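Local coordinates for protein shikimate 5-dehydrogenase AroE (5-dehydroshikimate reductase) (Mycobacterium tuberculosis, PDB 4P4G) that probably catalyses the NADP-dependent interconversion of 3-dehydroshikimate and shikimate, the fourth step of the chorismate pathway, and binds shikimate, at residues G61-M66 / F245-Q250; F70-F75 / N90-T95; V50-F55 / H97-D102. One frame throughout, in Å; residues are numbered along the deposited sequence.

Interaction 1. Residues G61-M66 / F245-Q250. With SKM ((3R,4S,5R)-3,4,5-trihydroxycyclohex-1-ene-1-carboxylic acid), chain C.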
loop_
_atom_site.group_PDB
_atom_site.type_symbol
_atom_site.label_atom_id
_atom_site.label_comp_id
_atom_site.label_asym_id
_atom_site.label_seq_id
_atom_site.Cartn_x
_atom_site.Cartn_y
_atom_site.Cartn_z
ATOM N N GLY A 61 -11.079 6.301 13.450
ATOM C CA GLY A 61 -10.376 6.282 12.173
ATOM C C GLY A 61 -10.816 5.132 11.286
ATOM O O GLY A 61 -11.513 4.221 11.732
ATOM N N VAL A 62 -10.445 5.196 10.012
ATOM C CA VAL A 62 -10.646 4.080 9.097
ATOM C C VAL A 62 -9.426 3.928 8.211
ATOM O O VAL A 62 -8.735 4.906 7.891
ATOM C CB VAL A 62 -11.892 4.262 8.207
ATOM C CG1 VAL A 62 -13.154 4.124 9.009
ATOM C CG2 VAL A 62 -11.845 5.614 7.490
ATOM N N SER A 63 -9.149 2.682 7.845
ATOM C CA SER A 63 -8.157 2.374 6.841
ATOM C C SER A 63 -8.875 2.454 5.505
ATOM O O SER A 63 -10.077 2.199 5.428
ATOM C CB SER A 63 -7.609 0.967 7.060
ATOM O OG SER A 63 -7.178 0.787 8.402
ATOM N N VAL A 64 -8.153 2.835 4.456
ATOM C CA VAL A 64 -8.771 2.971 3.142
ATOM C C VAL A 64 -7.961 2.186 2.145
ATOM O O VAL A 64 -6.743 2.348 2.049
ATOM C CB VAL A 64 -8.866 4.440 2.702
ATOM C CG1 VAL A 64 -9.483 4.528 1.311
ATOM C CG2 VAL A 64 -9.701 5.234 3.710
ATOM N N THR A 65 -8.626 1.288 1.430
ATOM C CA THR A 65 -7.951 0.551 0.375
ATOM C C THR A 65 -8.538 0.924 -0.984
ATOM O O THR A 65 -9.330 1.870 -1.099
ATOM C CB THR A 65 -7.985 -0.989 0.644
ATOM O OG1 THR A 65 -7.084 -1.666 -0.246
ATOM C CG2 THR A 65 -9.393 -1.539 0.461
ATOM N N MET A 66 -8.127 0.209 -2.024
ATOM C CA MET A 66 -8.669 0.422 -3.363
ATOM C C MET A 66 -10.204 0.326 -3.357
ATOM O O MET A 66 -10.768 -0.559 -2.702
ATOM C CB MET A 66 -8.063 -0.619 -4.304
ATOM C CG MET A 66 -9.001 -1.161 -5.353
ATOM S SD MET A 66 -8.031 -1.864 -6.702
ATOM C CE MET A 66 -7.234 -0.377 -7.296
ATOM N N PHE A 245 1.125 -1.010 11.381
ATOM C CA PHE A 245 1.732 -0.479 12.605
ATOM C C PHE A 245 1.391 0.995 12.828
ATOM O O PHE A 245 0.929 1.386 13.897
ATOM C CB PHE A 245 3.257 -0.625 12.569
ATOM C CG PHE A 245 3.744 -2.046 12.550
ATOM C CD1 PHE A 245 3.082 -3.047 13.253
ATOM C CD2 PHE A 245 4.888 -2.374 11.837
ATOM C CE1 PHE A 245 3.551 -4.357 13.235
ATOM C CE2 PHE A 245 5.358 -3.676 11.817
ATOM C CZ PHE A 245 4.692 -4.666 12.512
ATOM N N ALA A 246 1.608 1.819 11.811
ATOM C CA ALA A 246 1.403 3.250 11.963
ATOM C C ALA A 246 -0.080 3.582 12.045
ATOM O O ALA A 246 -0.462 4.597 12.623
ATOM C CB ALA A 246 2.062 4.001 10.820
ATOM N N GLN A 247 -0.915 2.744 11.434
ATOM C CA GLN A 247 -2.352 2.956 11.518
ATOM C C GLN A 247 -2.843 2.724 12.941
ATOM O O GLN A 247 -3.623 3.518 13.485
ATOM C CB GLN A 247 -3.085 2.046 10.538
ATOM C CG GLN A 247 -3.033 2.524 9.109
ATOM C CD GLN A 247 -3.999 1.761 8.240
ATOM O OE1 GLN A 247 -4.467 0.674 8.615
ATOM N NE2 GLN A 247 -4.325 2.324 7.088
ATOM N N VAL A 248 -2.382 1.643 13.563
ATOM C CA VAL A 248 -2.744 1.379 14.958
ATOM C C VAL A 248 -2.305 2.531 15.866
ATOM O O VAL A 248 -3.060 2.967 16.729
ATOM C CB VAL A 248 -2.170 0.027 15.441
ATOM C CG1 VAL A 248 -2.356 -0.132 16.935
ATOM C CG2 VAL A 248 -2.871 -1.122 14.705
ATOM N N GLU A 249 -1.109 3.059 15.634
ATOM C CA GLU A 249 -0.608 4.187 16.419
ATOM C C GLU A 249 -1.511 5.408 16.311
ATOM O O GLU A 249 -1.782 6.070 17.310
ATOM C CB GLU A 249 0.846 4.514 16.048
ATOM C CG GLU A 249 1.782 3.345 16.377
ATOM C CD GLU A 249 3.237 3.615 16.082
ATOM O OE1 GLU A 249 3.531 4.542 15.296
ATOM O OE2 GLU A 249 4.088 2.887 16.647
ATOM N N GLN A 250 -1.986 5.699 15.106
ATOM C CA GLN A 250 -2.820 6.877 14.917
ATOM C C GLN A 250 -4.241 6.684 15.437
ATOM O O GLN A 250 -4.860 7.637 15.903
ATOM C CB GLN A 250 -2.812 7.314 13.456
ATOM C CG GLN A 250 -1.493 7.977 13.052
ATOM C CD GLN A 250 -1.394 8.196 11.572
ATOM O OE1 GLN A 250 -1.773 9.251 11.066
ATOM N NE2 GLN A 250 -0.884 7.197 10.858
HETATM O O12 SKM C . -3.147 0.479 2.653
HETATM C C8 SKM C . -3.737 -0.753 3.058
HETATM C C6 SKM C . -3.854 -1.634 1.846
HETATM O O7 SKM C . -4.411 -0.923 0.757
HETATM C C5 SKM C . -4.718 -2.746 2.161
HETATM C C4 SKM C . -5.537 -2.858 3.206
HETATM C C1 SKM C . -6.385 -4.109 3.352
HETATM O O2 SKM C . -7.090 -4.252 4.361
HETATM O O3 SKM C . -6.378 -4.996 2.478
HETATM C C10 SKM C . -5.663 -1.759 4.303
HETATM C C9 SKM C . -5.052 -0.450 3.722
HETATM O O11 SKM C . -4.849 0.377 4.815
#

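Interaction 2. Residues F70-F75 / N90-T95. With SKM ((3R,4S,5R)-3,4,5-trihydroxycyclohex-1-ene-1-carboxylic acid), chain C.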
loop_
_atom_site.group_PDB
_atom_site.type_symbol
_atom_site.label_atom_id
_atom_site.label_comp_id
_atom_site.label_asym_id
_atom_site.label_seq_id
_atom_site.Cartn_x
_atom_site.Cartn_y
_atom_site.Cartn_z
ATOM N N PHE A 70 -7.375 8.135 -3.326
ATOM C CA PHE A 70 -7.381 9.528 -3.776
ATOM C C PHE A 70 -8.553 10.286 -3.155
ATOM O O PHE A 70 -8.408 11.424 -2.690
ATOM C CB PHE A 70 -7.396 9.601 -5.307
ATOM C CG PHE A 70 -6.176 8.991 -5.947
ATOM C CD1 PHE A 70 -4.937 9.597 -5.820
ATOM C CD2 PHE A 70 -6.271 7.811 -6.677
ATOM C CE1 PHE A 70 -3.795 9.033 -6.406
ATOM C CE2 PHE A 70 -5.141 7.241 -7.274
ATOM C CZ PHE A 70 -3.901 7.855 -7.136
ATOM N N ALA A 71 -9.708 9.632 -3.104
ATOM C CA ALA A 71 -10.891 10.227 -2.492
ATOM C C ALA A 71 -10.638 10.533 -1.011
ATOM O O ALA A 71 -11.098 11.549 -0.502
ATOM C CB ALA A 71 -12.087 9.310 -2.650
ATOM N N ALA A 72 -9.920 9.638 -0.333
ATOM C CA ALA A 72 -9.612 9.811 1.089
ATOM C C ALA A 72 -8.776 11.059 1.324
ATOM O O ALA A 72 -9.044 11.822 2.251
ATOM C CB ALA A 72 -8.901 8.568 1.650
ATOM N N LEU A 73 -7.758 11.274 0.492
ATOM C CA LEU A 73 -6.922 12.460 0.619
ATOM C C LEU A 73 -7.753 13.729 0.446
ATOM O O LEU A 73 -7.632 14.681 1.224
ATOM C CB LEU A 73 -5.802 12.448 -0.423
ATOM C CG LEU A 73 -4.822 13.610 -0.249
ATOM C CD1 LEU A 73 -3.651 13.176 0.585
ATOM C CD2 LEU A 73 -4.360 14.165 -1.590
ATOM N N ARG A 74 -8.603 13.741 -0.570
ATOM C CA ARG A 74 -9.410 14.927 -0.840
ATOM C C ARG A 74 -10.418 15.216 0.272
ATOM O O ARG A 74 -10.738 16.383 0.552
ATOM C CB ARG A 74 -10.160 14.768 -2.157
ATOM C CG ARG A 74 -9.262 14.788 -3.372
ATOM C CD ARG A 74 -10.112 14.864 -4.626
ATOM N NE ARG A 74 -11.077 13.771 -4.739
ATOM C CZ ARG A 74 -10.859 12.643 -5.407
ATOM N NH1 ARG A 74 -9.696 12.432 -6.007
ATOM N NH2 ARG A 74 -11.814 11.717 -5.472
ATOM N N PHE A 75 -10.940 14.155 0.875
ATOM C CA PHE A 75 -12.007 14.279 1.865
ATOM C C PHE A 75 -11.506 14.947 3.140
ATOM O O PHE A 75 -12.205 15.766 3.745
ATOM C CB PHE A 75 -12.581 12.899 2.188
ATOM C CG PHE A 75 -13.498 12.893 3.382
ATOM C CD1 PHE A 75 -14.806 13.344 3.265
ATOM C CD2 PHE A 75 -13.054 12.426 4.616
ATOM C CE1 PHE A 75 -15.660 13.340 4.364
ATOM C CE2 PHE A 75 -13.899 12.425 5.716
ATOM C CZ PHE A 75 -15.203 12.874 5.585
ATOM N N ASN A 90 -4.169 6.239 2.722
ATOM C CA ASN A 90 -4.787 4.969 3.060
ATOM C C ASN A 90 -5.305 4.975 4.494
ATOM O O ASN A 90 -5.672 3.930 5.043
ATOM C CB ASN A 90 -3.773 3.836 2.894
ATOM C CG ASN A 90 -2.738 3.841 3.991
ATOM O OD1 ASN A 90 -2.366 4.902 4.497
ATOM N ND2 ASN A 90 -2.260 2.658 4.368
ATOM N N THR A 91 -5.321 6.153 5.107
ATOM C CA THR A 91 -5.689 6.270 6.523
ATOM C C THR A 91 -6.415 7.581 6.748
ATOM O O THR A 91 -5.952 8.629 6.297
ATOM C CB THR A 91 -4.422 6.271 7.414
ATOM O OG1 THR A 91 -3.574 5.174 7.058
ATOM C CG2 THR A 91 -4.781 6.169 8.896
ATOM N N LEU A 92 -7.568 7.523 7.406
ATOM C CA LEU A 92 -8.226 8.729 7.905
ATOM C C LEU A 92 -8.327 8.637 9.417
ATOM O O LEU A 92 -8.791 7.625 9.950
ATOM C CB LEU A 92 -9.626 8.861 7.311
ATOM C CG LEU A 92 -9.658 9.175 5.820
ATOM C CD1 LEU A 92 -11.060 8.955 5.289
ATOM C CD2 LEU A 92 -9.204 10.605 5.577
ATOM N N VAL A 93 -7.930 9.709 10.093
ATOM C CA VAL A 93 -7.896 9.760 11.551
ATOM C C VAL A 93 -8.819 10.870 12.038
ATOM O O VAL A 93 -8.726 12.014 11.578
ATOM C CB VAL A 93 -6.465 10.031 12.045
ATOM C CG1 VAL A 93 -6.384 9.954 13.581
ATOM C CG2 VAL A 93 -5.486 9.050 11.390
ATOM N N ARG A 94 -9.702 10.543 12.974
ATOM C CA ARG A 94 -10.635 11.533 13.493
ATOM C C ARG A 94 -9.875 12.555 14.332
ATOM O O ARG A 94 -9.005 12.188 15.130
ATOM C CB ARG A 94 -11.709 10.852 14.345
ATOM C CG ARG A 94 -12.898 11.748 14.657
ATOM C CD ARG A 94 -13.687 11.936 13.398
ATOM N NE ARG A 94 -15.100 12.216 13.639
ATOM C CZ ARG A 94 -15.639 13.420 13.506
ATOM N NH1 ARG A 94 -14.882 14.450 13.140
ATOM N NH2 ARG A 94 -16.933 13.599 13.732
ATOM N N THR A 95 -10.174 13.836 14.131
ATOM C CA THR A 95 -9.586 14.910 14.934
ATOM C C THR A 95 -10.732 15.626 15.679
ATOM O O THR A 95 -11.899 15.298 15.455
ATOM C CB THR A 95 -8.780 15.900 14.050
ATOM O OG1 THR A 95 -9.678 16.766 13.340
ATOM C CG2 THR A 95 -7.869 15.164 13.077
HETATM O O12 SKM C . -3.147 0.479 2.653
HETATM C C8 SKM C . -3.737 -0.753 3.058
HETATM C C6 SKM C . -3.854 -1.634 1.846
HETATM O O7 SKM C . -4.411 -0.923 0.757
HETATM C C5 SKM C . -4.718 -2.746 2.161
HETATM C C4 SKM C . -5.537 -2.858 3.206
HETATM C C1 SKM C . -6.385 -4.109 3.352
HETATM O O2 SKM C . -7.090 -4.252 4.361
HETATM O O3 SKM C . -6.378 -4.996 2.478
HETATM C C10 SKM C . -5.663 -1.759 4.303
HETATM C C9 SKM C . -5.052 -0.450 3.722
HETATM O O11 SKM C . -4.849 0.377 4.815
#

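Interaction 3. Residues V50-F55 / H97-D102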
loop_
_atom_site.group_PDB
_atom_site.type_symbol
_atom_site.label_atom_id
_atom_site.label_comp_id
_atom_site.label_asym_id
_atom_site.label_seq_id
_atom_site.Cartn_x
_atom_site.Cartn_y
_atom_site.Cartn_z
ATOM N N VAL A 50 -19.731 10.277 1.818
ATOM C CA VAL A 50 -21.018 10.084 2.494
ATOM C C VAL A 50 -20.919 8.997 3.579
ATOM O O VAL A 50 -21.505 9.125 4.663
ATOM C CB VAL A 50 -22.147 9.781 1.497
ATOM C CG1 VAL A 50 -23.409 9.357 2.240
ATOM C CG2 VAL A 50 -22.442 11.016 0.657
ATOM N N VAL A 51 -20.165 7.941 3.299
ATOM C CA VAL A 51 -19.924 6.913 4.310
ATOM C C VAL A 51 -19.183 7.486 5.530
ATOM O O VAL A 51 -19.661 7.393 6.669
ATOM C CB VAL A 51 -19.151 5.727 3.718
ATOM C CG1 VAL A 51 -18.700 4.783 4.820
ATOM C CG2 VAL A 51 -20.026 4.994 2.685
ATOM N N VAL A 52 -18.030 8.099 5.293
ATOM C CA VAL A 52 -17.244 8.644 6.405
ATOM C C VAL A 52 -17.958 9.804 7.097
ATOM O O VAL A 52 -17.913 9.929 8.327
ATOM C CB VAL A 52 -15.831 9.070 5.965
ATOM C CG1 VAL A 52 -15.024 9.535 7.175
ATOM C CG2 VAL A 52 -15.108 7.923 5.299
ATOM N N GLY A 53 -18.644 10.634 6.312
ATOM C CA GLY A 53 -19.371 11.770 6.854
ATOM C C GLY A 53 -20.532 11.354 7.736
ATOM O O GLY A 53 -21.080 12.162 8.488
ATOM N N GLY A 54 -20.931 10.092 7.626
ATOM C CA GLY A 54 -22.035 9.579 8.414
ATOM C C GLY A 54 -21.625 8.975 9.745
ATOM O O GLY A 54 -22.488 8.690 10.572
ATOM N N PHE A 55 -20.322 8.804 9.967
ATOM C CA PHE A 55 -19.824 8.161 11.187
ATOM C C PHE A 55 -20.137 8.954 12.446
ATOM O O PHE A 55 -20.049 10.183 12.451
ATOM C CB PHE A 55 -18.308 7.937 11.126
ATOM C CG PHE A 55 -17.882 6.843 10.190
ATOM C CD1 PHE A 55 -18.748 5.810 9.846
ATOM C CD2 PHE A 55 -16.604 6.846 9.659
ATOM C CE1 PHE A 55 -18.333 4.794 8.976
ATOM C CE2 PHE A 55 -16.193 5.849 8.792
ATOM C CZ PHE A 55 -17.057 4.818 8.455
ATOM N N HIS A 97 -12.232 18.344 15.202
ATOM C CA HIS A 97 -13.183 19.065 14.358
ATOM C C HIS A 97 -13.231 18.555 12.921
ATOM O O HIS A 97 -13.737 19.244 12.031
ATOM C CB HIS A 97 -12.875 20.567 14.355
ATOM C CG HIS A 97 -12.782 21.174 15.722
ATOM N ND1 HIS A 97 -13.828 21.156 16.620
ATOM C CD2 HIS A 97 -11.767 21.824 16.341
ATOM C CE1 HIS A 97 -13.461 21.765 17.734
ATOM N NE2 HIS A 97 -12.214 22.178 17.590
ATOM N N GLY A 98 -12.707 17.356 12.686
ATOM C CA GLY A 98 -12.707 16.807 11.342
ATOM C C GLY A 98 -11.868 15.557 11.216
ATOM O O GLY A 98 -11.867 14.714 12.115
ATOM N N TRP A 99 -11.156 15.437 10.098
ATOM C CA TRP A 99 -10.413 14.218 9.790
ATOM C C TRP A 99 -9.047 14.571 9.223
ATOM O O TRP A 99 -8.911 15.558 8.487
ATOM C CB TRP A 99 -11.167 13.378 8.755
ATOM C CG TRP A 99 -12.480 12.813 9.227
ATOM C CD1 TRP A 99 -13.707 13.411 9.153
ATOM C CD2 TRP A 99 -12.695 11.528 9.817
ATOM N NE1 TRP A 99 -14.670 12.580 9.679
ATOM C CE2 TRP A 99 -14.077 11.418 10.091
ATOM C CE3 TRP A 99 -11.857 10.456 10.139
ATOM C CZ2 TRP A 99 -14.636 10.271 10.675
ATOM C CZ3 TRP A 99 -12.413 9.329 10.729
ATOM C CH2 TRP A 99 -13.786 9.252 10.999
ATOM N N ARG A 100 -8.040 13.762 9.555
ATOM C CA ARG A 100 -6.704 13.932 8.984
ATOM C C ARG A 100 -6.348 12.734 8.112
ATOM O O ARG A 100 -6.562 11.580 8.505
ATOM C CB ARG A 100 -5.648 14.125 10.086
ATOM C CG ARG A 100 -4.225 14.341 9.553
ATOM C CD ARG A 100 -3.200 14.351 10.685
ATOM N NE ARG A 100 -3.575 15.284 11.741
ATOM C CZ ARG A 100 -4.010 14.914 12.941
ATOM N NH1 ARG A 100 -4.107 13.632 13.249
ATOM N NH2 ARG A 100 -4.340 15.830 13.839
ATOM N N ALA A 101 -5.813 13.010 6.927
ATOM C CA ALA A 101 -5.354 11.964 6.022
ATOM C C ALA A 101 -3.879 11.676 6.256
ATOM O O ALA A 101 -3.056 12.599 6.351
ATOM C CB ALA A 101 -5.580 12.366 4.575
ATOM N N ASP A 102 -3.541 10.397 6.331
ATOM C CA ASP A 102 -2.143 9.994 6.358
ATOM C C ASP A 102 -1.917 8.895 5.332
ATOM O O ASP A 102 -2.867 8.290 4.816
ATOM C CB ASP A 102 -1.731 9.518 7.755
ATOM C CG ASP A 102 -0.229 9.240 7.858
ATOM O OD1 ASP A 102 0.558 9.924 7.158
ATOM O OD2 ASP A 102 0.165 8.327 8.618
#

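Interaction 1. Residues G61-M66 / F245-Q250
The flat group here is the carboxamide of Gln247, and Ser63 meets it from above one face. Ser63 OG stands 48° out of the plane of the Gln247 carbonyl and donates to OE1, with 2.7 Å between Ser63 OG and Gln247 OE1. The donor thus comes from above the plane and not along a lone pair. At the nitrogen end of the amide, Gln247 NE2 donates to shikimate O11 at 3.0 Å. This hydrogen bond is bent, with an angle of 136° at the hydrogen. Ser63 OG also lies 3.5 Å from Gln247 NE2, but the geometry there is not that of a hydrogen bond.

The Gln247 chain is extended beyond CG (chi2 -168°). It therefore carries the amide from helix 236-252 across to strand 59-64, which belongs to the sheet of the substrate-binding domain. Further along, Thr65 OG1 is hydrogen-bonded to shikimate O7, 3.0 Å away. The backbone of Val64 passes beside the cyclohexene ring of shikimate, with Val64 O 3.7 Å from shikimate C9.

Tyr38 OH also hydrogen-bonds to Ser63 OG, and His24 NE2 to Gln247 OE1. Thr91 OG1 is a second partner of Gln247 NE2.

With two partners at each end, the rotation of the buried amide is probably fixed. Its oxygen accepts from the protein, and its nitrogen is turned to a ring hydroxyl of shikimate, O11. O7 is the 3-hydroxyl, the one interconverted with a ketone in this enzyme family, so Thr65 probably helps to position the reacting end of the ring.

Interaction 2. Residues F70-F75 / N90-T95
Leu92 faces helix 69-75 from the sheet and touches it with both methyl branches. CD1 meets the helix side chains: Leu92 CD1 lies 4.2 Å from Ala72 CB. The same methyl meets the Phe75 ring, with 4.1 Å between Leu92 CD1 and Phe75 CD2. The approach to the ring is oblique, and the two side chains cross at about a right angle. CD2 rests on the helix backbone instead, Leu92 CD2 being 3.5 Å from Ala72 O. A chi1 of 169° swings the Phe75 ring away from its own N and directs it toward the strand. The small methyl of Ala72 lets the helix come near: Ala72 CA is 7.0 Å from Leu92 CA.

Helix 69-75 belongs to a beta-alpha-beta crossover. It joins strand 59-64 to strand 78-79, which runs parallel to it in the same mixed sheet. Strands 91-95 and 98-102 lie between these two, so the helix passes over their face. Phe75 also meets Val52 of helix 48-53 and the ring of Trp99.

The outer side of the helix is looser and open to solvent. Phe70 and Arg74 are exposed there. The guanidinium of Arg74 folds back along the helix, one face over Phe70 O and Ala71 CA.

Asn90, just before the strand, reaches the ligand. Asn90 ND2 donates to shikimate O12 at 2.9 Å in a nearly straight hydrogen bond (165° at the hydrogen). Thr91 OG1 donates to Asn90 OD1 at 2.8 Å, from above the amide plane. The backbone N of Thr104 also hydrogen-bonds to Asn90 OD1.

Interaction 3. Residues V50-F55 / H97-D102
Val52, in the last turn of helix 48-53, brings a methyl over one face of the Trp99 indole. Val52 CG1 sits 3.8 Å from the centroid of the six-membered ring and 21° off its normal, a CH-pi contact. Val52 CG1 lies toward the rim, 3.6 Å from both Trp99 CZ2 and Trp99 CE2. The torsion explains which branch is used: CG1 is anti to the backbone N (chi1 -176°), while CG2 stays beside the N.

The chain then turns through two glycines, Gly53 and Gly54. A backbone hydrogen bond of 3.1 Å from Phe55 N to Val52 O closes the turn. It brings Phe55 back beside Val52 and toward the same tryptophan. Val51 O and Val52 CA lie over one face of the Phe55 ring, toward its rim. The edge of this ring meets the indole: Trp99 CH2 lies near the Phe55 plane, 3.9 Å from Phe55 CD2, and the two side chains cross at about a right angle.

The indole is thus met by Val52 and Phe55 from the helix end, while Leu92 and Arg94 of the adjacent strand and Phe75 of helix 69-75 also touch it. Phe55 stacks on Trp59 and touches Ile41 of strand 37-42, and Val52 reaches Leu11 of strand 7-12. The end of helix 48-53 is packed in this way on the sheet, next to helix 69-75.

How the interactions relate
The three contacts share one mixed sheet, in which strands 59-64, 91-95 and 98-102 are successive neighbours. Probable backbone hydrogen bonds join them: Val62 O to Leu92 N at 2.9 Å, and Val93 O to Arg100 N at 2.8 Å. Interaction 1 packs on one face of the sheet, interactions 2 and 3 on the other. The centres of interactions 2 and 3 are about 7 Å apart, and Phe75 CE2 lies 3.4 Å from Val52 CG1. Interactions 1 and 2 both touch shikimate. Interaction 3 is farther off, the Val52 side chain about 13 Å from it. Gln250 NE2 and Asp102 OD2, 2.7 Å apart, probably hydrogen-bond interaction 1 to interaction 3.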